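Local coordinates for protein F2 like fibronectin-binding protein (Streptococcus pneumoniae, PDB 5A0N) that probably acts as a surface adhesin whose N-terminal thioester domain binds host targets covalently through an internal thioester, at residues K18-G23 and E69-I74; G12-G17 and T43-E48; G60-S65 and D201-L206. All coordinates share one frame; numbering follows the deposited sequence.

Overall arrangement
From the N terminus, residues 12-17 lead into the short strand 19-21, and contact 2 sets them against the 43-48 turn that joins strands 41-43 and 49-51. Contact 1 then brings 18-23 to 69-74, the loop just before strand 75-78. The segments of contacts 1 and 2 alternate along the chain, so these two closures cross. Contact 3 joins 60-65, earlier in that same loop, to the 201-206 connection between strands 193-200 and 211-216; it crosses contact 1 but follows contact 2 in series. Contact 1 touches both others, with Lys18 bonded to Ser44 and to Asp201, and so links the three-stranded sheet to the four-stranded one.

Contact 1 of 3, residues K18-G23 and E69-I74; sequences KYYSLG and EKPKGI
Tyr20, on the edge strand 19-21 of a three-stranded antiparallel sheet, meets Pro71 and Ile74 in the loop that runs into strand 75-78 of the four-stranded sheet. The evidence for a CH-pi contact is direct: Pro71 CB lies 3.6 Å from the centroid of the Tyr20 ring and 14° off its normal, so it covers the centre of one face. Pro71 CG continues along that face to 3.7 Å from Tyr20 CZ. The ring reaches the proline because CG stands opposite the carbonyl carbon (chi1 -51°), which lays the tyrosine side by side with Pro71. Ile74 approaches more obliquely, its CG1 3.9 Å from Tyr20 CE1, while its other branch, CG2, rests 3.9 Å from Lys18 CB. Outside the two segments, the ring of Phe66 also meets Tyr20.

Between the backbones the links are a CH...O contact, Ile74 CA to Tyr19 O at 3.5 Å, and a water. Just past the segment, a backbone bond of Tyr19 with Tyr75 brings the loop to the strand. Two residues on, at Ser21, the water takes over: it accepts from Ser21 N at 2.8 Å and probably donates to Gly73 O at 2.7 Å. Ser21 OG accepts from Gly23 N in an ST turn, and it is also bonded to Thr40 O. The ammonium of Lys18 turns to a salt bridge with Asp201.

Side-chain adhesion here is thus apolar, centred on one tyrosine face, whereas the buried backbone polar groups Ser21 N and Gly73 O are bridged by a shared water and not bonded directly to each other.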
ATOM      1  N   LYS A  18      -6.205   1.071 -18.109  1.00 10.16           N
ATOM      2  CA  LYS A  18      -6.986   1.164 -16.879  1.00  9.58           C
ATOM      3  C   LYS A  18      -6.859  -0.093 -16.025  1.00  9.41           C
ATOM      4  O   LYS A  18      -6.738  -1.206 -16.528  1.00 10.35           O
ATOM      5  CB  LYS A  18      -8.477   1.431 -17.169  1.00 11.28           C
ATOM      6  CG  LYS A  18      -8.757   2.664 -18.021  1.00 13.87           C
ATOM      7  CD  LYS A  18      -8.196   3.941 -17.385  1.00 16.47           C
ATOM      8  CE  LYS A  18      -8.527   5.191 -18.161  1.00 19.65           C
ATOM      9  NZ  LYS A  18      -9.919   5.527 -17.895  1.00 22.35           N
ATOM     10  N   TYR A  19      -6.879   0.134 -14.716  1.00  9.11           N
ATOM     11  CA  TYR A  19      -6.635  -0.889 -13.710  1.00  8.81           C
ATOM     12  C   TYR A  19      -7.657  -0.781 -12.589  1.00  8.40           C
ATOM     13  O   TYR A  19      -8.148   0.326 -12.294  1.00  8.85           O
ATOM     14  CB  TYR A  19      -5.210  -0.730 -13.130  1.00  8.61           C
ATOM     15  CG  TYR A  19      -4.126  -0.881 -14.186  1.00  7.93           C
ATOM     16  CD1 TYR A  19      -3.751   0.196 -14.972  1.00  8.21           C
ATOM     17  CD2 TYR A  19      -3.516  -2.109 -14.439  1.00  7.95           C
ATOM     18  CE1 TYR A  19      -2.830   0.078 -15.984  1.00  9.18           C
ATOM     19  CE2 TYR A  19      -2.549  -2.247 -15.425  1.00  8.64           C
ATOM     20  CZ  TYR A  19      -2.231  -1.155 -16.215  1.00  8.83           C
ATOM     21  OH  TYR A  19      -1.317  -1.373 -17.218  1.00 11.36           O
ATOM     22  N   TYR A  20      -7.941  -1.918 -11.955  1.00  8.18           N
ATOM     23  CA  TYR A  20      -8.835  -2.022 -10.814  1.00  8.21           C
ATOM     24  C   TYR A  20      -8.018  -2.526  -9.628  1.00  7.38           C
ATOM     25  O   TYR A  20      -6.913  -3.042  -9.803  1.00  8.22           O
ATOM     26  CB  TYR A  20      -9.983  -3.004 -11.067  1.00  9.08           C
ATOM     27  CG  TYR A  20     -10.769  -2.811 -12.340  1.00  9.20           C
ATOM     28  CD1 TYR A  20     -11.019  -1.552 -12.894  1.00 10.33           C
ATOM     29  CD2 TYR A  20     -11.300  -3.902 -12.984  1.00 10.86           C
ATOM     30  CE1 TYR A  20     -11.813  -1.402 -14.015  1.00 10.99           C
ATOM     31  CE2 TYR A  20     -12.071  -3.780 -14.103  1.00 12.12           C
ATOM     32  CZ  TYR A  20     -12.343  -2.526 -14.634  1.00 12.34           C
ATOM     33  OH  TYR A  20     -13.109  -2.394 -15.757  1.00 17.20           O
ATOM     34  N   SER A  21      -8.575  -2.403  -8.421  1.00  7.24           N
ATOM     35  CA  SER A  21      -7.948  -3.010  -7.255  1.00  7.13           C
ATOM     36  C   SER A  21      -8.938  -3.874  -6.481  1.00  6.97           C
ATOM     37  O   SER A  21     -10.144  -3.572  -6.364  1.00  7.76           O
ATOM     38  CB  SER A  21      -7.363  -1.961  -6.328  1.00  7.97           C
ATOM     39  OG  SER A  21      -6.796  -2.522  -5.165  1.00  7.92           O
ATOM     40  N   LEU A  22      -8.408  -4.953  -5.910  1.00  6.76           N
ATOM     41  CA  LEU A  22      -9.169  -5.853  -5.067  1.00  6.56           C
ATOM     42  C   LEU A  22      -9.448  -5.255  -3.697  1.00  6.78           C
ATOM     43  O   LEU A  22     -10.278  -5.796  -2.936  1.00  7.15           O
ATOM     44  CB  LEU A  22      -8.455  -7.195  -4.923  1.00  6.96           C
ATOM     45  CG  LEU A  22      -8.131  -7.907  -6.236  1.00  8.05           C
ATOM     46  CD1 LEU A  22      -7.537  -9.276  -5.970  1.00  9.08           C
ATOM     47  CD2 LEU A  22      -9.353  -8.030  -7.167  1.00  9.15           C
ATOM     48  N   GLY A  23      -8.794  -4.148  -3.350  1.00  6.83           N
ATOM     49  CA  GLY A  23      -9.078  -3.472  -2.114  1.00  7.17           C
ATOM     50  C   GLY A  23      -8.234  -3.887  -0.952  1.00  7.64           C
ATOM     51  O   GLY A  23      -7.365  -4.759  -1.073  1.00  7.64           O
ATOM     52  N   GLU A  69     -16.977  -8.501  -9.208  1.00  9.29           N
ATOM     53  CA  GLU A  69     -16.361  -8.016 -10.455  1.00 11.92           C
ATOM     54  C   GLU A  69     -16.915  -6.690 -10.938  1.00 12.21           C
ATOM     55  O   GLU A  69     -16.861  -6.376 -12.131  1.00 16.10           O
ATOM     56  CB  GLU A  69     -16.376  -9.101 -11.533  1.00 14.94           C
ATOM     57  CG  GLU A  69     -15.739 -10.388 -11.047  1.00 15.30           C
ATOM     58  CD  GLU A  69     -15.043 -11.190 -12.106  1.00 25.21           C
ATOM     59  OE1 GLU A  69     -13.854 -10.913 -12.421  1.00 44.80           O
ATOM     60  OE2 GLU A  69     -15.704 -12.089 -12.604  1.00 21.03           O
ATOM     61  N   LYS A  70     -17.349  -5.853 -10.008  1.00 10.97           N
ATOM     62  CA  LYS A  70     -17.828  -4.501 -10.338  1.00 12.31           C
ATOM     63  C   LYS A  70     -16.773  -3.545  -9.772  1.00 11.16           C
ATOM     64  O   LYS A  70     -16.606  -3.424  -8.566  1.00 13.15           O
ATOM     65  CB  LYS A  70     -19.196  -4.217  -9.697  1.00 13.88           C
ATOM     66  CG  LYS A  70     -20.316  -5.200 -10.005  1.00 14.77           C
ATOM     67  CD  LYS A  70     -20.627  -5.315 -11.479  1.00 16.18           C
ATOM     68  CE  LYS A  70     -21.662  -6.419 -11.820  1.00 22.96           C
ATOM     69  NZ  LYS A  70     -21.006  -7.786 -11.983  1.00 27.17           N
ATOM     70  N   PRO A  71     -16.047  -2.846 -10.637  1.00  9.62           N
ATOM     71  CA  PRO A  71     -14.983  -1.985 -10.097  1.00  9.82           C
ATOM     72  C   PRO A  71     -15.556  -0.745  -9.431  1.00 11.20           C
ATOM     73  O   PRO A  71     -16.474  -0.128  -9.928  1.00 13.22           O
ATOM     74  CB  PRO A  71     -14.185  -1.594 -11.345  1.00 11.50           C
ATOM     75  CG  PRO A  71     -15.184  -1.680 -12.469  1.00 12.33           C
ATOM     76  CD  PRO A  71     -16.097  -2.821 -12.105  1.00 11.96           C
ATOM     77  N   LYS A  72     -14.956  -0.387  -8.299  1.00  9.10           N
ATOM     78  CA  LYS A  72     -15.119   0.950  -7.698  1.00  9.24           C
ATOM     79  C   LYS A  72     -13.698   1.439  -7.552  1.00  7.95           C
ATOM     80  O   LYS A  72     -12.912   0.871  -6.803  1.00  8.19           O
ATOM     81  CB  LYS A  72     -15.852   0.892  -6.347  1.00 11.00           C
ATOM     82  CG  LYS A  72     -17.351   0.539  -6.475  1.00 14.37           C
ATOM     83  CD  LYS A  72     -18.142   1.722  -7.041  1.00 18.71           C
ATOM     84  CE  LYS A  72     -19.643   1.491  -7.111  1.00 23.46           C
ATOM     85  NZ  LYS A  72     -20.293   2.517  -7.996  1.00 29.10           N
ATOM     86  N   GLY A  73     -13.378   2.508  -8.275  1.00  7.99           N
ATOM     87  CA  GLY A  73     -12.013   3.046  -8.312  1.00  8.67           C
ATOM     88  C   GLY A  73     -11.251   2.481  -9.464  1.00  8.33           C
ATOM     89  O   GLY A  73     -10.856   1.310  -9.439  1.00 10.80           O
ATOM     90  N   ILE A  74     -11.021   3.322 -10.468  1.00  8.36           N
ATOM     91  CA  ILE A  74     -10.369   2.913 -11.690  1.00  8.41           C
ATOM     92  C   ILE A  74      -9.141   3.799 -11.843  1.00  8.58           C
ATOM     93  O   ILE A  74      -9.206   5.011 -11.601  1.00 10.88           O
ATOM     94  CB  ILE A  74     -11.334   3.045 -12.886  1.00 10.85           C
ATOM     95  CG1 ILE A  74     -12.585   2.180 -12.658  1.00 12.19           C
ATOM     96  CG2 ILE A  74     -10.632   2.628 -14.172  1.00 11.83           C
ATOM     97  CD1 ILE A  74     -13.642   2.316 -13.722  1.00 15.86           C
TER
HETATM   98  O   HOH W   1     -11.139  -1.181  -8.430  1.00  8.59           O

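Contact 2 of 3, residues G12-G17 and T43-E48; sequences GISGNG and TSDTHE
Asp45 reaches from the turn 43-48 to Gly15, in the type I beta turn Ser14-Gly17. From its CB, chi1 of 45° places CG between the backbone N and the carbonyl carbon, bringing the carboxylate carbon to 3.7 Å from Gly15 N. Its two oxygens then divide the work. OD2 accepts from Gly15 N at 2.8 Å, met on the syn side with the donor 32° out of the carboxylate plane. OD1 takes Thr46 N at 2.8 Å on its anti side, likewise tilted out of the plane, and also receives a water that donates to Ile13 O. Bonds at both oxygens probably fix the carboxylate's rotation.

Next to it two serine hydroxyls gather round the amide oxygen of Asn16. Asn16 OD1 lies 2.8 Å from Ser44 OG and 2.6 Å from Ser14 OG; where the protons point is not settled, since Lys18 O is a partner of both hydroxyls. The methyl CG2 of Thr43 packs on the 12-14 backbone, 3.6 Å from Ser14 N.

The contact therefore sets the approach to strand 19-21 against the connection between its sheet neighbour 41-43 and strand 49-51, with Gly12 backbone-bonded to Asn49 at the far end.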
ATOM      1  N   GLY A  12       0.922  -8.048 -15.627  1.00 11.88           N
ATOM      2  CA  GLY A  12      -0.234  -7.593 -16.373  1.00 12.39           C
ATOM      3  C   GLY A  12      -0.108  -6.124 -16.788  1.00 10.82           C
ATOM      4  O   GLY A  12       0.200  -5.268 -15.956  1.00 11.39           O
ATOM      5  N   ILE A  13      -0.408  -5.873 -18.058  1.00 10.75           N
ATOM      6  CA  ILE A  13      -0.527  -4.528 -18.593  1.00 11.79           C
ATOM      7  C   ILE A  13      -1.861  -4.435 -19.326  1.00 11.21           C
ATOM      8  O   ILE A  13      -2.151  -5.252 -20.190  1.00 12.83           O
ATOM      9  CB  ILE A  13       0.644  -4.176 -19.533  1.00 13.82           C
ATOM     10  CG1 ILE A  13       1.960  -4.142 -18.703  1.00 14.19           C
ATOM     11  CG2 ILE A  13       0.407  -2.850 -20.253  1.00 16.26           C
ATOM     12  CD1 ILE A  13       2.133  -2.966 -17.722  1.00 17.50           C
ATOM     13  N   SER A  14      -2.671  -3.453 -18.983  1.00 11.32           N
ATOM     14  CA  SER A  14      -4.020  -3.304 -19.536  1.00 13.16           C
ATOM     15  C   SER A  14      -3.970  -2.726 -20.925  1.00 14.22           C
ATOM     16  O   SER A  14      -3.281  -1.716 -21.131  1.00 15.06           O
ATOM     17  CB  SER A  14      -4.830  -2.309 -18.678  1.00 17.00           C
ATOM     18  OG  SER A  14      -6.177  -2.404 -19.043  1.00 25.66           O
ATOM     19  N   GLY A  15      -4.743  -3.284 -21.849  1.00 15.68           N
ATOM     20  CA  GLY A  15      -4.806  -2.747 -23.187  1.00 18.12           C
ATOM     21  C   GLY A  15      -5.324  -1.327 -23.275  1.00 18.69           C
ATOM     22  O   GLY A  15      -4.957  -0.622 -24.201  1.00 24.96           O
ATOM     23  N   ASN A  16      -6.163  -0.923 -22.326  1.00 15.72           N
ATOM     24  CA  ASN A  16      -6.729   0.426 -22.304  1.00 15.78           C
ATOM     25  C   ASN A  16      -6.078   1.333 -21.280  1.00 12.03           C
ATOM     26  O   ASN A  16      -6.521   2.452 -21.093  1.00 14.89           O
ATOM     27  CB  ASN A  16      -8.252   0.380 -22.098  1.00 16.82           C
ATOM     28  CG  ASN A  16      -8.648  -0.131 -20.723  1.00 18.53           C
ATOM     29  OD1 ASN A  16      -7.811  -0.533 -19.931  1.00 16.61           O
ATOM     30  ND2 ASN A  16      -9.950  -0.118 -20.447  1.00 25.84           N
ATOM     31  N   GLY A  17      -5.036   0.854 -20.617  1.00 11.28           N
ATOM     32  CA  GLY A  17      -4.354   1.647 -19.608  1.00 10.86           C
ATOM     33  C   GLY A  17      -5.092   1.800 -18.287  1.00  9.92           C
ATOM     34  O   GLY A  17      -4.635   2.561 -17.440  1.00 10.85           O
ATOM     35  N   THR A  43      -5.492  -5.758 -14.240  1.00  8.22           N
ATOM     36  CA  THR A  43      -5.844  -5.140 -15.496  1.00  9.04           C
ATOM     37  C   THR A  43      -7.369  -5.094 -15.634  1.00  9.24           C
ATOM     38  O   THR A  43      -8.088  -6.011 -15.207  1.00 11.60           O
ATOM     39  CB  THR A  43      -5.256  -5.888 -16.679  1.00  9.68           C
ATOM     40  OG1 THR A  43      -5.814  -7.208 -16.682  1.00 10.31           O
ATOM     41  CG2 THR A  43      -3.728  -5.935 -16.603  1.00  9.30           C
ATOM     42  N   SER A  44      -7.866  -4.032 -16.255  1.00 10.01           N
ATOM     43  CA  SER A  44      -9.328  -3.872 -16.431  1.00 11.37           C
ATOM     44  C   SER A  44      -9.885  -4.851 -17.433  1.00 12.97           C
ATOM     45  O   SER A  44     -11.074  -5.143 -17.368  1.00 16.06           O
ATOM     46  CB  SER A  44      -9.684  -2.466 -16.875  1.00 12.74           C
ATOM     47  OG  SER A  44      -9.147  -2.217 -18.147  1.00 15.02           O
ATOM     48  N   ASP A  45      -9.060  -5.362 -18.344  1.00 11.76           N
ATOM     49  CA  ASP A  45      -9.545  -6.208 -19.409  1.00 13.29           C
ATOM     50  C   ASP A  45      -9.473  -7.696 -19.056  1.00 11.68           C
ATOM     51  O   ASP A  45     -10.479  -8.415 -19.023  1.00 15.28           O
ATOM     52  CB  ASP A  45      -8.851  -5.891 -20.745  1.00 14.32           C
ATOM     53  CG  ASP A  45      -7.329  -5.723 -20.682  1.00 15.52           C
ATOM     54  OD1 ASP A  45      -6.663  -6.035 -19.693  1.00 13.08           O
ATOM     55  OD2 ASP A  45      -6.776  -5.241 -21.702  1.00 21.60           O
ATOM     56  N   THR A  46      -8.277  -8.176 -18.759  1.00 10.33           N
ATOM     57  CA  THR A  46      -8.058  -9.569 -18.486  1.00 11.36           C
ATOM     58  C   THR A  46      -8.116  -9.942 -17.006  1.00 11.63           C
ATOM     59  O   THR A  46      -8.076 -11.121 -16.668  1.00 13.88           O
ATOM     60  CB  THR A  46      -6.713 -10.014 -19.044  1.00 12.76           C
ATOM     61  OG1 THR A  46      -5.686  -9.223 -18.457  1.00 13.18           O
ATOM     62  CG2 THR A  46      -6.660  -9.893 -20.563  1.00 13.95           C
ATOM     63  N   HIS A  47      -8.106  -8.954 -16.119  1.00 10.10           N
ATOM     64  CA  HIS A  47      -8.129  -9.180 -14.670  1.00 10.67           C
ATOM     65  C   HIS A  47      -6.880  -9.934 -14.213  1.00 11.39           C
ATOM     66  O   HIS A  47      -6.918 -10.738 -13.271  1.00 15.68           O
ATOM     67  CB  HIS A  47      -9.405  -9.871 -14.162  1.00 13.57           C
ATOM     68  CG  HIS A  47     -10.670  -9.195 -14.573  1.00 14.37           C
ATOM     69  ND1 HIS A  47     -11.908  -9.718 -14.278  1.00 17.72           N
ATOM     70  CD2 HIS A  47     -10.896  -8.028 -15.222  1.00 15.45           C
ATOM     71  CE1 HIS A  47     -12.840  -8.922 -14.753  1.00 18.78           C
ATOM     72  NE2 HIS A  47     -12.259  -7.892 -15.331  1.00 18.17           N
ATOM     73  N   GLU A  48      -5.780  -9.706 -14.937  1.00 10.52           N
ATOM     74  CA  GLU A  48      -4.425 -10.232 -14.620  0.50 10.72           C
ATOM     75  C   GLU A  48      -3.826  -9.290 -13.568  1.00  9.93           C
ATOM     76  O   GLU A  48      -3.904  -8.071 -13.745  1.00 11.14           O
ATOM     77  CB  GLU A  48      -3.497 -10.179 -15.874  0.50 11.40           C
ATOM     78  CG  GLU A  48      -3.705 -11.230 -16.963  0.50 11.15           C
ATOM     79  CD  GLU A  48      -2.886 -10.922 -18.215  0.50 11.60           C
ATOM     80  OE1 GLU A  48      -1.704 -10.535 -18.082  0.50 17.44           O
ATOM     81  OE2 GLU A  48      -3.399 -11.059 -19.334  0.50 15.77           O
TER
HETATM   82  O   HOH W   2      -0.648  -8.222 -19.836  1.00 26.01           O
HETATM   83  O   HOH W   3      -4.164  -7.185 -20.459  1.00 28.70           O

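Contact 3 of 3, residues G60-S65 and D201-L206; sequences GKRFPS and DWVFGL
Leu206 lays its isobutyl end over the backbone of Gly60 and Lys61, with CD2 3.7 Å from Gly60 O and 4.0 Å from Lys61 CA. It belongs to the connection of a beta hairpin: strands 193-200 and 211-216 are antiparallel neighbours in the four-stranded sheet, and residues 201-206 begin the loop between them. The partner, 60-65, lies in the long loop between strands 55-56 and 75-78 of that sheet. A chi1 of 180° turns the leucine CG away from its own backbone N, so that its methyls reach the Gly60-Lys61 backbone.

Arg62 answers from the opposite segment. Its CG is 4.0 Å from Leu206 CD2, and the two side chains run obliquely to one another. A bend at chi3 (64°) then brings the guanidinium beside Val203, where NH1 is 4.1 Å from CG2. Backbone bonds of Arg62 to Gly207 and Gln209, just past the segment, hold the loops together, while Lys61 turns its NZ to Asn93 O. This surface contact buries 225 Å². Its shortest approach is the methylene Arg62 CD to Leu206 O, 3.2 Å; that oxygen lies at the guanidinium edge, near its plane, but no N-H of the group is within bonding distance.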
ATOM      1  N   GLY A  60      -8.284   9.297   3.884  1.00  8.37           N
ATOM      2  CA  GLY A  60      -9.533  10.029   3.975  1.00  9.87           C
ATOM      3  C   GLY A  60     -10.336  10.091   2.701  1.00  9.66           C
ATOM      4  O   GLY A  60     -11.362  10.753   2.653  1.00 12.97           O
ATOM      5  N   LYS A  61      -9.881   9.367   1.677  1.00  8.18           N
ATOM      6  CA  LYS A  61     -10.567   9.301   0.390  1.00  8.30           C
ATOM      7  C   LYS A  61     -11.257   7.962   0.245  1.00  6.97           C
ATOM      8  O   LYS A  61     -11.169   7.090   1.110  1.00  8.88           O
ATOM      9  CB  LYS A  61      -9.586   9.627  -0.740  1.00  9.08           C
ATOM     10  CG  LYS A  61      -9.107  11.085  -0.671  1.00 15.10           C
ATOM     11  CD  LYS A  61      -8.452  11.527  -1.958  1.00 17.23           C
ATOM     12  CE  LYS A  61      -8.850  12.914  -2.386  1.00 21.07           C
ATOM     13  NZ  LYS A  61      -8.272  13.078  -3.728  1.00 20.32           N
ATOM     14  N   ARG A  62     -11.965   7.789  -0.870  1.00  6.84           N
ATOM     15  CA  ARG A  62     -12.648   6.509  -1.094  1.00  7.04           C
ATOM     16  C   ARG A  62     -11.625   5.429  -1.398  1.00  6.57           C
ATOM     17  O   ARG A  62     -10.572   5.689  -1.995  1.00  7.51           O
ATOM     18  CB  ARG A  62     -13.655   6.628  -2.252  1.00  8.05           C
ATOM     19  CG  ARG A  62     -14.766   7.621  -2.014  1.00  9.09           C
ATOM     20  CD  ARG A  62     -15.680   7.787  -3.206  1.00  9.47           C
ATOM     21  NE  ARG A  62     -16.403   6.562  -3.511  1.00  8.78           N
ATOM     22  CZ  ARG A  62     -17.052   6.337  -4.640  1.00 10.58           C
ATOM     23  NH1 ARG A  62     -17.119   7.312  -5.555  1.00 12.47           N
ATOM     24  NH2 ARG A  62     -17.597   5.137  -4.848  1.00 10.94           N
ATOM     25  N   PHE A  63     -11.910   4.212  -0.956  1.00  6.38           N
ATOM     26  CA  PHE A  63     -11.027   3.065  -1.194  1.00  6.53           C
ATOM     27  C   PHE A  63     -11.595   2.229  -2.326  1.00  6.12           C
ATOM     28  O   PHE A  63     -12.818   2.066  -2.435  1.00  7.07           O
ATOM     29  CB  PHE A  63     -10.917   2.188   0.055  1.00  6.39           C
ATOM     30  CG  PHE A  63     -10.039   2.721   1.163  1.00  6.19           C
ATOM     31  CD1 PHE A  63      -9.751   4.081   1.337  1.00  7.36           C
ATOM     32  CD2 PHE A  63      -9.508   1.838   2.076  1.00  8.35           C
ATOM     33  CE1 PHE A  63      -8.983   4.492   2.394  1.00  7.47           C
ATOM     34  CE2 PHE A  63      -8.754   2.246   3.122  1.00  8.82           C
ATOM     35  CZ  PHE A  63      -8.512   3.582   3.294  1.00  8.45           C
ATOM     36  N   PRO A  64     -10.716   1.659  -3.139  1.00  6.17           N
ATOM     37  CA  PRO A  64     -11.181   0.869  -4.290  1.00  6.56           C
ATOM     38  C   PRO A  64     -11.583  -0.543  -3.919  1.00  6.34           C
ATOM     39  O   PRO A  64     -11.149  -1.093  -2.908  1.00  6.69           O
ATOM     40  CB  PRO A  64      -9.961   0.870  -5.214  1.00  6.37           C
ATOM     41  CG  PRO A  64      -8.820   0.855  -4.223  1.00  6.34           C
ATOM     42  CD  PRO A  64      -9.253   1.774  -3.115  1.00  6.85           C
ATOM     43  N   SER A  65     -12.408  -1.136  -4.784  1.00  6.34           N
ATOM     44  CA  SER A  65     -12.828  -2.515  -4.564  1.00  6.54           C
ATOM     45  C   SER A  65     -13.292  -3.109  -5.893  1.00  6.78           C
ATOM     46  O   SER A  65     -13.375  -2.427  -6.905  1.00  7.57           O
ATOM     47  CB  SER A  65     -13.966  -2.565  -3.532  1.00  7.56           C
ATOM     48  OG  SER A  65     -15.115  -1.839  -3.976  1.00  8.06           O
ATOM     49  N   ASP A 201      -8.780   7.768 -11.660  1.00 10.43           N
ATOM     50  CA  ASP A 201      -9.633   8.531 -12.586  1.00 12.85           C
ATOM     51  C   ASP A 201     -10.554   9.420 -11.771  1.00 11.36           C
ATOM     52  O   ASP A 201     -11.059   8.998 -10.708  1.00 11.93           O
ATOM     53  CB  ASP A 201     -10.512   7.591 -13.425  1.00 13.48           C
ATOM     54  CG  ASP A 201      -9.780   6.867 -14.542  1.00 13.97           C
ATOM     55  OD1 ASP A 201      -8.583   7.092 -14.787  1.00 16.59           O
ATOM     56  OD2 ASP A 201     -10.441   6.027 -15.195  1.00 18.27           O
ATOM     57  N   TRP A 202     -10.834  10.613 -12.283  1.00 13.62           N
ATOM     58  CA  TRP A 202     -11.766  11.507 -11.642  1.00 14.98           C
ATOM     59  C   TRP A 202     -13.163  10.888 -11.532  1.00 14.20           C
ATOM     60  O   TRP A 202     -13.636  10.232 -12.464  1.00 17.74           O
ATOM     61  CB  TRP A 202     -11.846  12.817 -12.437  1.00 17.92           C
ATOM     62  CG  TRP A 202     -12.744  13.857 -11.822  1.00 20.54           C
ATOM     63  CD1 TRP A 202     -12.397  14.801 -10.901  1.00 22.01           C
ATOM     64  CD2 TRP A 202     -14.147  14.023 -12.058  1.00 21.15           C
ATOM     65  NE1 TRP A 202     -13.490  15.547 -10.563  1.00 25.19           N
ATOM     66  CE2 TRP A 202     -14.577  15.097 -11.264  1.00 23.89           C
ATOM     67  CE3 TRP A 202     -15.074  13.366 -12.867  1.00 22.76           C
ATOM     68  CZ2 TRP A 202     -15.906  15.524 -11.236  1.00 23.71           C
ATOM     69  CZ3 TRP A 202     -16.398  13.798 -12.855  1.00 24.29           C
ATOM     70  CH2 TRP A 202     -16.796  14.873 -12.049  1.00 25.24           C
ATOM     71  N   VAL A 203     -13.814  11.110 -10.389  1.00 13.52           N
ATOM     72  CA  VAL A 203     -15.245  10.856 -10.215  1.00 14.72           C
ATOM     73  C   VAL A 203     -15.858  12.055  -9.492  1.00 14.35           C
ATOM     74  O   VAL A 203     -15.142  12.793  -8.836  1.00 16.35           O
ATOM     75  CB  VAL A 203     -15.508   9.577  -9.382  1.00 15.21           C
ATOM     76  CG1 VAL A 203     -14.950   8.354 -10.075  1.00 16.55           C
ATOM     77  CG2 VAL A 203     -14.891   9.691  -8.009  1.00 14.03           C
ATOM     78  N   PHE A 204     -17.183  12.224  -9.601  1.00 15.18           N
ATOM     79  CA  PHE A 204     -17.858  13.280  -8.876  1.00 16.63           C
ATOM     80  C   PHE A 204     -17.727  13.054  -7.378  1.00 16.00           C
ATOM     81  O   PHE A 204     -17.825  11.920  -6.908  1.00 17.02           O
ATOM     82  CB  PHE A 204     -19.344  13.354  -9.245  1.00 18.25           C
ATOM     83  CG  PHE A 204     -20.109  14.386  -8.457  1.00 20.23           C
ATOM     84  CD1 PHE A 204     -20.081  15.710  -8.833  1.00 23.99           C
ATOM     85  CD2 PHE A 204     -20.789  14.028  -7.288  1.00 23.10           C
ATOM     86  CE1 PHE A 204     -20.758  16.679  -8.093  1.00 26.08           C
ATOM     87  CE2 PHE A 204     -21.477  14.987  -6.546  1.00 25.24           C
ATOM     88  CZ  PHE A 204     -21.446  16.308  -6.943  1.00 26.77           C
ATOM     89  N   GLY A 205     -17.516  14.127  -6.625  1.00 17.58           N
ATOM     90  CA  GLY A 205     -17.503  14.037  -5.162  1.00 17.71           C
ATOM     91  C   GLY A 205     -16.122  13.805  -4.631  1.00 18.20           C
ATOM     92  O   GLY A 205     -15.143  14.137  -5.291  1.00 25.80           O
ATOM     93  N   LEU A 206     -16.070  13.157  -3.462  1.00 16.55           N
ATOM     94  CA  LEU A 206     -14.840  12.783  -2.832  1.00 17.40           C
ATOM     95  C   LEU A 206     -14.173  11.759  -3.783  1.00 18.14           C
ATOM     96  O   LEU A 206     -14.735  10.717  -4.170  1.00 22.25           O
ATOM     97  CB  LEU A 206     -15.137  12.109  -1.472  1.00 15.72           C
ATOM     98  CG  LEU A 206     -13.936  11.631  -0.656  1.00 15.34           C
ATOM     99  CD1 LEU A 206     -13.141  12.831  -0.185  1.00 19.01           C
ATOM    100  CD2 LEU A 206     -14.323  10.742   0.494  1.00 14.13           C
TER